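Local coordinates for 6b protein (Agrobacterium tumefaciens, PDB 3AQ3) that disturbs plant cell proliferation, probably through ADP-ribosylation and the miRNA machinery, and may act as a protein-folding chaperone, at residues Gln63-Val68 against Phe134-Met139; Leu80-Pro85 against His198-Ala203; Tyr159-Asn164 against Arg189-Ser194. All coordinates share one frame; numbering follows the deposited sequence.

In the fold
Contact 1 is buried, contact 2 partly buried and contact 3 at the surface: their centres lie about 5, 9 and 13 Å from the centre of the chain. Contact 1 joins strands 66-70 and 133-137 of the four-stranded mixed sheet by regular backbone pairing. Contact 2 begins in the two-stranded sheet of 83-85 and 196-198, then passes to side-chain packing as 198-203 runs toward the next strand of the mixed sheet. It meets contact 1 directly, Y199 OH lying 2.8 Å from L138 O. Contact 3 has no strand pairing; a guanidinium reaching one carbonyl replaces it, and Q192 NE2 ties it to H198 O of contact 2.

Contact 1 of 3, residues Gln63-Val68 against Phe134-Met139; sequences QRLTYV and FLAILM
T66 and V68 pair with I137 and L135 in an antiparallel arrangement, and four backbone hydrogen bonds define the register. T66 N gives to I137 O at 3.0 Å and I137 N returns to T66 O, while V68 and L135 exchange the same two bonds; all four are nearly straight. Between these hydrogen-bonded pairs stands the non-hydrogen-bonded pair Y67 and A136, and CA-H...O contacts such as A136 CA to T66 O at 3.4 Å line the same seam.

Aromatic and apolar contacts divide between the two faces. On the face of Y67 and A136, the Y67 ring turns its edge to the face of F134 in an offset T-shaped pair, planes at 81° and centroids 5.5 Å apart, and Y67 CE2 also touches A136 CB. F134 has its CG between backbone N and carbonyl carbon (chi1 66°), which sets its ring beside that of Y67, both side chains pointing the same way. On the other face V68 CG2 meets I137 CD1 at 4.1 Å.

Beyond the paired residues, selenomethionine M139 crosses T66 at about a right angle: its CG lies 3.3 Å from T66 OG1, and the bend at chi3 (-57°) brings CE back to T66 CG2. Water 1 bridges the polar atoms at this end. It donates to R64 O at 2.7 Å and accepts from M139 N, with T66 OG1 a further partner and I137 O a weak one.

The chemistry implies a buried strand pair whose polar backbone is satisfied by direct bonds along the paired residues and by a water where the strands part, leaving its two faces to pack against helix 20-36 through Y67 and A136 and against strand 93-96 through T66 and V68.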
loop_
_atom_site.group_PDB
_atom_site.type_symbol
_atom_site.label_atom_id
_atom_site.label_comp_id
_atom_site.label_asym_id
_atom_site.label_seq_id
_atom_site.Cartn_x
_atom_site.Cartn_y
_atom_site.Cartn_z
ATOM N N GLN A 63 -12.433 -4.773 4.107
ATOM C CA GLN A 63 -11.066 -5.248 4.119
ATOM C C GLN A 63 -10.266 -4.429 5.127
ATOM O O GLN A 63 -10.552 -3.245 5.322
ATOM C CB GLN A 63 -10.478 -5.036 2.725
ATOM C CG GLN A 63 -9.380 -5.976 2.331
ATOM C CD GLN A 63 -9.034 -5.844 0.864
ATOM O OE1 GLN A 63 -9.097 -4.747 0.289
ATOM N NE2 GLN A 63 -8.676 -6.967 0.238
ATOM N N ARG A 64 -9.280 -5.060 5.765
ATOM C CA ARG A 64 -8.314 -4.363 6.622
ATOM C C ARG A 64 -7.303 -3.563 5.796
ATOM O O ARG A 64 -7.018 -3.909 4.650
ATOM C CB ARG A 64 -7.541 -5.362 7.499
ATOM C CG ARG A 64 -8.375 -6.119 8.507
ATOM C CD ARG A 64 -7.543 -6.449 9.740
ATOM N NE ARG A 64 -8.242 -5.915 10.894
ATOM C CZ ARG A 64 -7.730 -5.116 11.820
ATOM N NH1 ARG A 64 -6.451 -4.769 11.798
ATOM N NH2 ARG A 64 -8.519 -4.704 12.807
ATOM N N LEU A 65 -6.737 -2.516 6.397
ATOM C CA LEU A 65 -5.644 -1.764 5.770
ATOM C C LEU A 65 -4.424 -2.643 5.554
ATOM O O LEU A 65 -4.087 -3.475 6.404
ATOM C CB LEU A 65 -5.236 -0.545 6.627
ATOM C CG LEU A 65 -6.208 0.635 6.817
ATOM C CD1 LEU A 65 -5.617 1.673 7.765
ATOM C CD2 LEU A 65 -6.596 1.275 5.484
ATOM N N THR A 66 -3.781 -2.465 4.407
ATOM C CA THR A 66 -2.435 -2.987 4.177
ATOM C C THR A 66 -1.461 -1.833 3.907
ATOM O O THR A 66 -1.863 -0.695 3.624
ATOM C CB THR A 66 -2.363 -4.023 3.026
ATOM O OG1 THR A 66 -3.064 -3.513 1.900
ATOM C CG2 THR A 66 -2.978 -5.341 3.441
ATOM N N TYR A 67 -0.174 -2.148 3.996
ATOM C CA TYR A 67 0.851 -1.138 4.042
ATOM C C TYR A 67 1.841 -1.351 2.909
ATOM O O TYR A 67 2.174 -2.499 2.555
ATOM C CB TYR A 67 1.544 -1.185 5.399
ATOM C CG TYR A 67 0.598 -0.919 6.543
ATOM C CD1 TYR A 67 -0.058 -1.967 7.195
ATOM C CD2 TYR A 67 0.341 0.389 6.957
ATOM C CE1 TYR A 67 -0.934 -1.718 8.243
ATOM C CE2 TYR A 67 -0.542 0.656 7.983
ATOM C CZ TYR A 67 -1.178 -0.400 8.630
ATOM O OH TYR A 67 -2.024 -0.115 9.688
ATOM N N VAL A 68 2.226 -0.235 2.301
ATOM C CA VAL A 68 3.270 -0.179 1.285
ATOM C C VAL A 68 4.355 0.713 1.880
ATOM O O VAL A 68 4.138 1.904 2.104
ATOM C CB VAL A 68 2.720 0.381 -0.075
ATOM C CG1 VAL A 68 3.846 0.561 -1.130
ATOM C CG2 VAL A 68 1.625 -0.520 -0.604
ATOM N N PHE A 134 5.393 4.836 5.389
ATOM C CA PHE A 134 4.400 3.915 4.824
ATOM C C PHE A 134 3.217 4.648 4.227
ATOM O O PHE A 134 2.880 5.775 4.650
ATOM C CB PHE A 134 3.874 2.921 5.881
ATOM C CG PHE A 134 3.089 3.570 6.978
ATOM C CD1 PHE A 134 1.728 3.826 6.820
ATOM C CD2 PHE A 134 3.720 3.967 8.169
ATOM C CE1 PHE A 134 0.981 4.451 7.816
ATOM C CE2 PHE A 134 2.986 4.584 9.178
ATOM C CZ PHE A 134 1.605 4.826 9.013
ATOM N N LEU A 135 2.583 3.970 3.269
ATOM C CA LEU A 135 1.262 4.322 2.759
ATOM C C LEU A 135 0.285 3.193 3.132
ATOM O O LEU A 135 0.564 2.007 2.924
ATOM C CB LEU A 135 1.312 4.543 1.243
ATOM C CG LEU A 135 2.410 5.479 0.708
ATOM C CD1 LEU A 135 2.592 5.310 -0.801
ATOM C CD2 LEU A 135 2.126 6.950 1.058
ATOM N N ALA A 136 -0.834 3.575 3.739
ATOM C CA ALA A 136 -1.859 2.642 4.141
ATOM C C ALA A 136 -2.935 2.709 3.071
ATOM O O ALA A 136 -3.389 3.788 2.718
ATOM C CB ALA A 136 -2.420 3.038 5.509
ATOM N N ILE A 137 -3.320 1.552 2.550
ATOM C CA ILE A 137 -4.305 1.465 1.472
ATOM C C ILE A 137 -5.363 0.411 1.761
ATOM O O ILE A 137 -5.163 -0.500 2.582
ATOM C CB ILE A 137 -3.644 1.117 0.102
ATOM C CG1 ILE A 137 -2.821 -0.189 0.191
ATOM C CG2 ILE A 137 -2.804 2.317 -0.462
ATOM C CD1 ILE A 137 -2.402 -0.780 -1.176
ATOM N N LEU A 138 -6.499 0.555 1.094
ATOM C CA LEU A 138 -7.389 -0.562 0.854
ATOM C C LEU A 138 -7.046 -1.091 -0.536
ATOM O O LEU A 138 -7.008 -0.324 -1.511
ATOM C CB LEU A 138 -8.863 -0.135 0.926
ATOM C CG LEU A 138 -9.447 0.172 2.306
ATOM C CD1 LEU A 138 -10.965 0.313 2.216
ATOM C CD2 LEU A 138 -9.076 -0.909 3.329
HETATM N N MSE A 139 -6.777 -2.389 -0.619
HETATM C CA MSE A 139 -6.441 -3.035 -1.892
HETATM C C MSE A 139 -7.604 -3.183 -2.864
HETATM O O MSE A 139 -8.752 -3.354 -2.463
HETATM C CB MSE A 139 -5.794 -4.386 -1.647
HETATM C CG MSE A 139 -4.432 -4.237 -1.020
HETATM SE SE MSE A 139 -3.669 -5.941 -0.506
HETATM C CE MSE A 139 -5.078 -6.635 0.697
HETATM O O HOH W 1 -6.240 -3.637 2.100
#

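Contact 2 of 3, residues Leu80-Pro85 against His198-Ala203; sequences LNRLLP and HYPIVA
R82 and Y199 approach with CA atoms 5.2 Å apart, next to L83 and H198, which form an antiparallel non-hydrogen-bonded bridge with CA atoms 4.7 Å apart. A single backbone hydrogen bond crosses the contact, from Y199 N to R82 O at 2.8 Å. Its N-H...O angle of 165° is nearly straight, yet the donor stands above the carbonyl plane. H198 CA adds a CA-H...O contact to the same oxygen.

Among the side chains, L84 and Y199 carry the packing. They run side by side, and L84 CD2 sits over the centre of the Y199 ring, 4.0 Å from the centroid and only 9° off the normal, a CH-pi contact. P200 CD covers the opposite face toward its rim, so the ring is held between a leucine methyl and a proline. L84 has its CG anti to the backbone N (chi1 -167°), which directs its branches to Y199 and to I201, where CD1 meets CD1. At the outer end the bent chain of R82 brings NH2 to 3.8 Å from P200 CG, with P200 N over one guanidinium face, while L83 CD2 touches H198 ND1.

The Y199 hydroxyl bonds to L138 O, and I137 of strand 133-137 touches L84, Y199 and I201. F143 of strand 143-151 packs on L84 and Y199, F34 of helix 20-36 meets P200, and beyond them V202 and A203 both face A136 as a classic beta bulge.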
loop_
_atom_site.group_PDB
_atom_site.type_symbol
_atom_site.label_atom_id
_atom_site.label_comp_id
_atom_site.label_asym_id
_atom_site.label_seq_id
_atom_site.Cartn_x
_atom_site.Cartn_y
_atom_site.Cartn_z
ATOM N N LEU A 80 0.579 12.295 -0.635
ATOM C CA LEU A 80 -0.203 13.520 -0.697
ATOM C C LEU A 80 -0.901 13.720 -2.033
ATOM O O LEU A 80 -1.739 14.615 -2.163
ATOM C CB LEU A 80 0.666 14.745 -0.353
ATOM C CG LEU A 80 1.184 14.860 1.100
ATOM C CD1 LEU A 80 1.963 16.175 1.275
ATOM C CD2 LEU A 80 0.056 14.765 2.133
ATOM N N ASN A 81 -0.566 12.876 -3.015
ATOM C CA ASN A 81 -0.972 13.091 -4.393
ATOM C C ASN A 81 -1.687 11.918 -5.079
ATOM O O ASN A 81 -1.708 11.832 -6.307
ATOM C CB ASN A 81 0.240 13.570 -5.196
ATOM C CG ASN A 81 0.703 14.950 -4.760
ATOM O OD1 ASN A 81 0.024 15.928 -5.020
ATOM N ND2 ASN A 81 1.842 15.028 -4.076
ATOM N N ARG A 82 -2.286 11.036 -4.277
ATOM C CA ARG A 82 -3.048 9.884 -4.773
ATOM C C ARG A 82 -2.250 9.021 -5.752
ATOM O O ARG A 82 -2.748 8.643 -6.820
ATOM C CB ARG A 82 -4.367 10.324 -5.428
ATOM C CG ARG A 82 -5.318 11.093 -4.541
ATOM C CD ARG A 82 -6.616 11.451 -5.310
ATOM N NE ARG A 82 -7.575 10.333 -5.349
ATOM C CZ ARG A 82 -7.819 9.544 -6.405
ATOM N NH1 ARG A 82 -7.192 9.712 -7.583
ATOM N NH2 ARG A 82 -8.720 8.573 -6.284
ATOM N N LEU A 83 -1.011 8.718 -5.395
ATOM C CA LEU A 83 -0.177 7.887 -6.244
ATOM C C LEU A 83 0.316 6.660 -5.478
ATOM O O LEU A 83 0.741 6.766 -4.330
ATOM C CB LEU A 83 1.011 8.676 -6.803
ATOM C CG LEU A 83 0.696 9.782 -7.811
ATOM C CD1 LEU A 83 1.905 10.681 -7.953
ATOM C CD2 LEU A 83 0.241 9.252 -9.191
ATOM N N LEU A 84 0.238 5.497 -6.112
ATOM C CA LEU A 84 0.825 4.302 -5.520
ATOM C C LEU A 84 2.056 3.921 -6.342
ATOM O O LEU A 84 1.954 3.746 -7.561
ATOM C CB LEU A 84 -0.191 3.167 -5.475
ATOM C CG LEU A 84 0.145 1.942 -4.616
ATOM C CD1 LEU A 84 0.123 2.282 -3.121
ATOM C CD2 LEU A 84 -0.838 0.829 -4.933
ATOM N N PRO A 85 3.230 3.821 -5.687
ATOM C CA PRO A 85 4.429 3.454 -6.446
ATOM C C PRO A 85 4.605 1.936 -6.553
ATOM O O PRO A 85 4.116 1.182 -5.706
ATOM C CB PRO A 85 5.569 4.047 -5.609
ATOM C CG PRO A 85 5.032 4.017 -4.162
ATOM C CD PRO A 85 3.514 4.027 -4.249
ATOM N N HIS A 198 -2.292 6.178 -10.361
ATOM C CA HIS A 198 -3.277 6.967 -9.644
ATOM C C HIS A 198 -4.094 5.993 -8.786
ATOM O O HIS A 198 -4.665 5.037 -9.300
ATOM C CB HIS A 198 -4.164 7.771 -10.620
ATOM C CG HIS A 198 -3.390 8.569 -11.638
ATOM N ND1 HIS A 198 -2.768 9.765 -11.339
ATOM C CD2 HIS A 198 -3.149 8.345 -12.956
ATOM C CE1 HIS A 198 -2.175 10.240 -12.422
ATOM N NE2 HIS A 198 -2.394 9.400 -13.421
ATOM N N TYR A 199 -4.134 6.244 -7.484
ATOM C CA TYR A 199 -4.673 5.297 -6.522
ATOM C C TYR A 199 -5.036 6.020 -5.226
ATOM O O TYR A 199 -4.243 6.829 -4.737
ATOM C CB TYR A 199 -3.628 4.226 -6.204
ATOM C CG TYR A 199 -4.197 2.965 -5.606
ATOM C CD1 TYR A 199 -4.587 1.905 -6.421
ATOM C CD2 TYR A 199 -4.327 2.819 -4.220
ATOM C CE1 TYR A 199 -5.115 0.740 -5.882
ATOM C CE2 TYR A 199 -4.852 1.650 -3.667
ATOM C CZ TYR A 199 -5.243 0.616 -4.512
ATOM O OH TYR A 199 -5.760 -0.544 -3.989
ATOM N N PRO A 200 -6.220 5.709 -4.651
ATOM C CA PRO A 200 -6.629 6.344 -3.391
ATOM C C PRO A 200 -5.755 5.928 -2.202
ATOM O O PRO A 200 -5.649 4.737 -1.895
ATOM C CB PRO A 200 -8.084 5.861 -3.185
ATOM C CG PRO A 200 -8.498 5.219 -4.478
ATOM C CD PRO A 200 -7.240 4.769 -5.158
ATOM N N ILE A 201 -5.149 6.911 -1.535
ATOM C CA ILE A 201 -4.357 6.660 -0.324
ATOM C C ILE A 201 -5.181 6.967 0.941
ATOM O O ILE A 201 -5.710 8.067 1.091
ATOM C CB ILE A 201 -2.990 7.444 -0.338
ATOM C CG1 ILE A 201 -2.197 7.170 -1.633
ATOM C CG2 ILE A 201 -2.143 7.098 0.892
ATOM C CD1 ILE A 201 -1.907 5.665 -1.928
ATOM N N VAL A 202 -5.308 5.982 1.826
ATOM C CA VAL A 202 -6.044 6.165 3.082
ATOM C C VAL A 202 -5.238 7.049 4.057
ATOM O O VAL A 202 -5.738 8.060 4.555
ATOM C CB VAL A 202 -6.424 4.796 3.756
ATOM C CG1 VAL A 202 -6.990 5.014 5.145
ATOM C CG2 VAL A 202 -7.427 4.014 2.892
ATOM N N ALA A 203 -3.988 6.661 4.299
ATOM C CA ALA A 203 -3.105 7.367 5.217
ATOM C C ALA A 203 -1.657 7.252 4.783
ATOM O O ALA A 203 -1.272 6.313 4.085
ATOM C CB ALA A 203 -3.261 6.830 6.642
#

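Contact 3 of 3, residues Tyr159-Asn164 against Arg189-Ser194; sequences YARLGN and REFQLS
R161 reaches Q192 O with both terminal nitrogens of its guanidinium, NH1 at 3.1 Å and NH2 at 3.0 Å. The carbonyl oxygen lies in the guanidinium plane and takes two donors at once: NH1 comes nearly along its C=O axis, NH2 in the carbonyl plane on a lone pair. Neither bond is straight, with N-H...O angles of 143° and 153°, as expected when two hydrogens converge on one atom. The arm is extended from CG to NE, its CG opposite the backbone N (chi1 180°), which carries the charged end across to 189-194.

E57 answers the charge through a salt bridge from its OE1 to NH2, and this second partner probably fixes the rotation of the guanidinium. The Q192 amide is engaged as well, NE2 giving to H198 O, and both E190 carboxylate oxygens are bonded outside the contact, to S47 OG and V48 N.

Apolar contact comes from L162, whose two methyls go to different partners. CD2 touches F191 CE1 at 3.7 Å, obliquely to the ring, while CD1 meets L193 CD2 at 3.7 Å, the two leucines crossing at about a right angle.

The contact lies at the surface, where strand 154-161 ends. R161 pairs by its backbone with T93 of strand 93-96 and rests its side chain on F143 of strand 143-151 and I197 of strand 196-198, so the arginine spans two sheets.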
loop_
_atom_site.group_PDB
_atom_site.type_symbol
_atom_site.label_atom_id
_atom_site.label_comp_id
_atom_site.label_asym_id
_atom_site.label_seq_id
_atom_site.Cartn_x
_atom_site.Cartn_y
_atom_site.Cartn_z
ATOM N N TYR A 159 0.760 -9.364 -0.285
ATOM C CA TYR A 159 -0.096 -9.197 -1.462
ATOM C C TYR A 159 0.659 -8.472 -2.566
ATOM O O TYR A 159 1.495 -7.625 -2.283
ATOM C CB TYR A 159 -1.345 -8.390 -1.099
ATOM C CG TYR A 159 -2.129 -8.952 0.066
ATOM C CD1 TYR A 159 -1.857 -8.559 1.386
ATOM C CD2 TYR A 159 -3.142 -9.879 -0.151
ATOM C CE1 TYR A 159 -2.589 -9.100 2.466
ATOM C CE2 TYR A 159 -3.868 -10.405 0.896
ATOM C CZ TYR A 159 -3.590 -10.024 2.197
ATOM O OH TYR A 159 -4.337 -10.588 3.199
ATOM N N ALA A 160 0.367 -8.818 -3.815
ATOM C CA ALA A 160 0.984 -8.159 -4.967
ATOM C C ALA A 160 -0.041 -7.776 -6.023
ATOM O O ALA A 160 -0.888 -8.582 -6.418
ATOM C CB ALA A 160 2.065 -9.023 -5.580
ATOM N N ARG A 161 0.056 -6.529 -6.463
ATOM C CA ARG A 161 -0.627 -6.044 -7.645
ATOM C C ARG A 161 0.374 -6.091 -8.788
ATOM O O ARG A 161 1.351 -5.341 -8.802
ATOM C CB ARG A 161 -1.105 -4.611 -7.424
ATOM C CG ARG A 161 -1.835 -3.992 -8.608
ATOM C CD ARG A 161 -2.050 -2.499 -8.364
ATOM N NE ARG A 161 -2.893 -1.910 -9.393
ATOM C CZ ARG A 161 -2.477 -1.592 -10.617
ATOM N NH1 ARG A 161 -1.215 -1.806 -10.972
ATOM N NH2 ARG A 161 -3.323 -1.065 -11.486
ATOM N N LEU A 162 0.104 -6.977 -9.746
ATOM C CA LEU A 162 0.981 -7.248 -10.894
ATOM C C LEU A 162 2.345 -7.764 -10.438
ATOM O O LEU A 162 2.441 -8.425 -9.397
ATOM C CB LEU A 162 1.108 -6.021 -11.806
ATOM C CG LEU A 162 -0.199 -5.371 -12.265
ATOM C CD1 LEU A 162 0.106 -4.156 -13.161
ATOM C CD2 LEU A 162 -1.115 -6.388 -12.970
ATOM N N GLY A 163 3.389 -7.455 -11.203
ATOM C CA GLY A 163 4.720 -7.964 -10.924
ATOM C C GLY A 163 4.857 -9.417 -11.339
ATOM O O GLY A 163 4.013 -9.963 -12.058
ATOM N N ASN A 164 5.932 -10.046 -10.892
ATOM C CA ASN A 164 6.189 -11.437 -11.234
ATOM C C ASN A 164 5.857 -12.324 -10.032
ATOM O O ASN A 164 6.749 -12.810 -9.327
ATOM C CB ASN A 164 7.639 -11.607 -11.706
ATOM C CG ASN A 164 7.978 -10.713 -12.903
ATOM O OD1 ASN A 164 7.299 -10.748 -13.941
ATOM N ND2 ASN A 164 9.036 -9.911 -12.764
ATOM N N ARG A 189 -8.994 -6.737 -19.170
ATOM C CA ARG A 189 -9.390 -5.668 -18.258
ATOM C C ARG A 189 -8.509 -4.435 -18.401
ATOM O O ARG A 189 -7.303 -4.543 -18.626
ATOM C CB ARG A 189 -9.353 -6.164 -16.811
ATOM C CG ARG A 189 -10.354 -7.265 -16.497
ATOM C CD ARG A 189 -10.241 -7.744 -15.052
ATOM N NE ARG A 189 -9.082 -8.614 -14.845
ATOM C CZ ARG A 189 -8.676 -9.081 -13.664
ATOM N NH1 ARG A 189 -9.327 -8.779 -12.541
ATOM N NH2 ARG A 189 -7.607 -9.864 -13.607
ATOM N N GLU A 190 -9.120 -3.261 -18.267
ATOM C CA GLU A 190 -8.375 -2.015 -18.325
ATOM C C GLU A 190 -7.930 -1.586 -16.927
ATOM O O GLU A 190 -8.739 -1.452 -16.008
ATOM C CB GLU A 190 -9.186 -0.909 -19.011
ATOM C CG GLU A 190 -8.313 0.199 -19.605
ATOM C CD GLU A 190 -9.060 1.509 -19.846
ATOM O OE1 GLU A 190 -10.268 1.474 -20.177
ATOM O OE2 GLU A 190 -8.425 2.580 -19.711
ATOM N N PHE A 191 -6.623 -1.407 -16.774
ATOM C CA PHE A 191 -6.031 -0.914 -15.538
ATOM C C PHE A 191 -4.650 -0.346 -15.816
ATOM O O PHE A 191 -4.087 -0.554 -16.892
ATOM C CB PHE A 191 -5.977 -2.002 -14.452
ATOM C CG PHE A 191 -5.374 -3.304 -14.903
ATOM C CD1 PHE A 191 -3.994 -3.485 -14.925
ATOM C CD2 PHE A 191 -6.189 -4.367 -15.269
ATOM C CE1 PHE A 191 -3.438 -4.694 -15.328
ATOM C CE2 PHE A 191 -5.642 -5.582 -15.668
ATOM C CZ PHE A 191 -4.260 -5.744 -15.700
ATOM N N GLN A 192 -4.106 0.375 -14.839
ATOM C CA GLN A 192 -2.817 1.031 -15.012
ATOM C C GLN A 192 -1.639 0.080 -14.816
ATOM O O GLN A 192 -1.602 -0.708 -13.859
ATOM C CB GLN A 192 -2.694 2.210 -14.054
ATOM C CG GLN A 192 -3.857 3.176 -14.098
ATOM C CD GLN A 192 -3.857 4.090 -12.901
ATOM O OE1 GLN A 192 -3.214 5.134 -12.914
ATOM N NE2 GLN A 192 -4.580 3.703 -11.852
ATOM N N LEU A 193 -0.679 0.177 -15.730
ATOM C CA LEU A 193 0.584 -0.549 -15.659
ATOM C C LEU A 193 1.692 0.488 -15.762
ATOM O O LEU A 193 2.083 0.871 -16.874
ATOM C CB LEU A 193 0.728 -1.517 -16.841
ATOM C CG LEU A 193 -0.169 -2.741 -17.001
ATOM C CD1 LEU A 193 -0.839 -2.727 -18.374
ATOM C CD2 LEU A 193 0.637 -4.025 -16.799
ATOM N N SER A 194 2.176 0.958 -14.612
ATOM C CA SER A 194 3.323 1.868 -14.575
ATOM C C SER A 194 3.928 1.909 -13.193
ATOM O O SER A 194 3.402 1.311 -12.251
ATOM C CB SER A 194 2.940 3.286 -15.015
ATOM O OG SER A 194 1.978 3.820 -14.139
#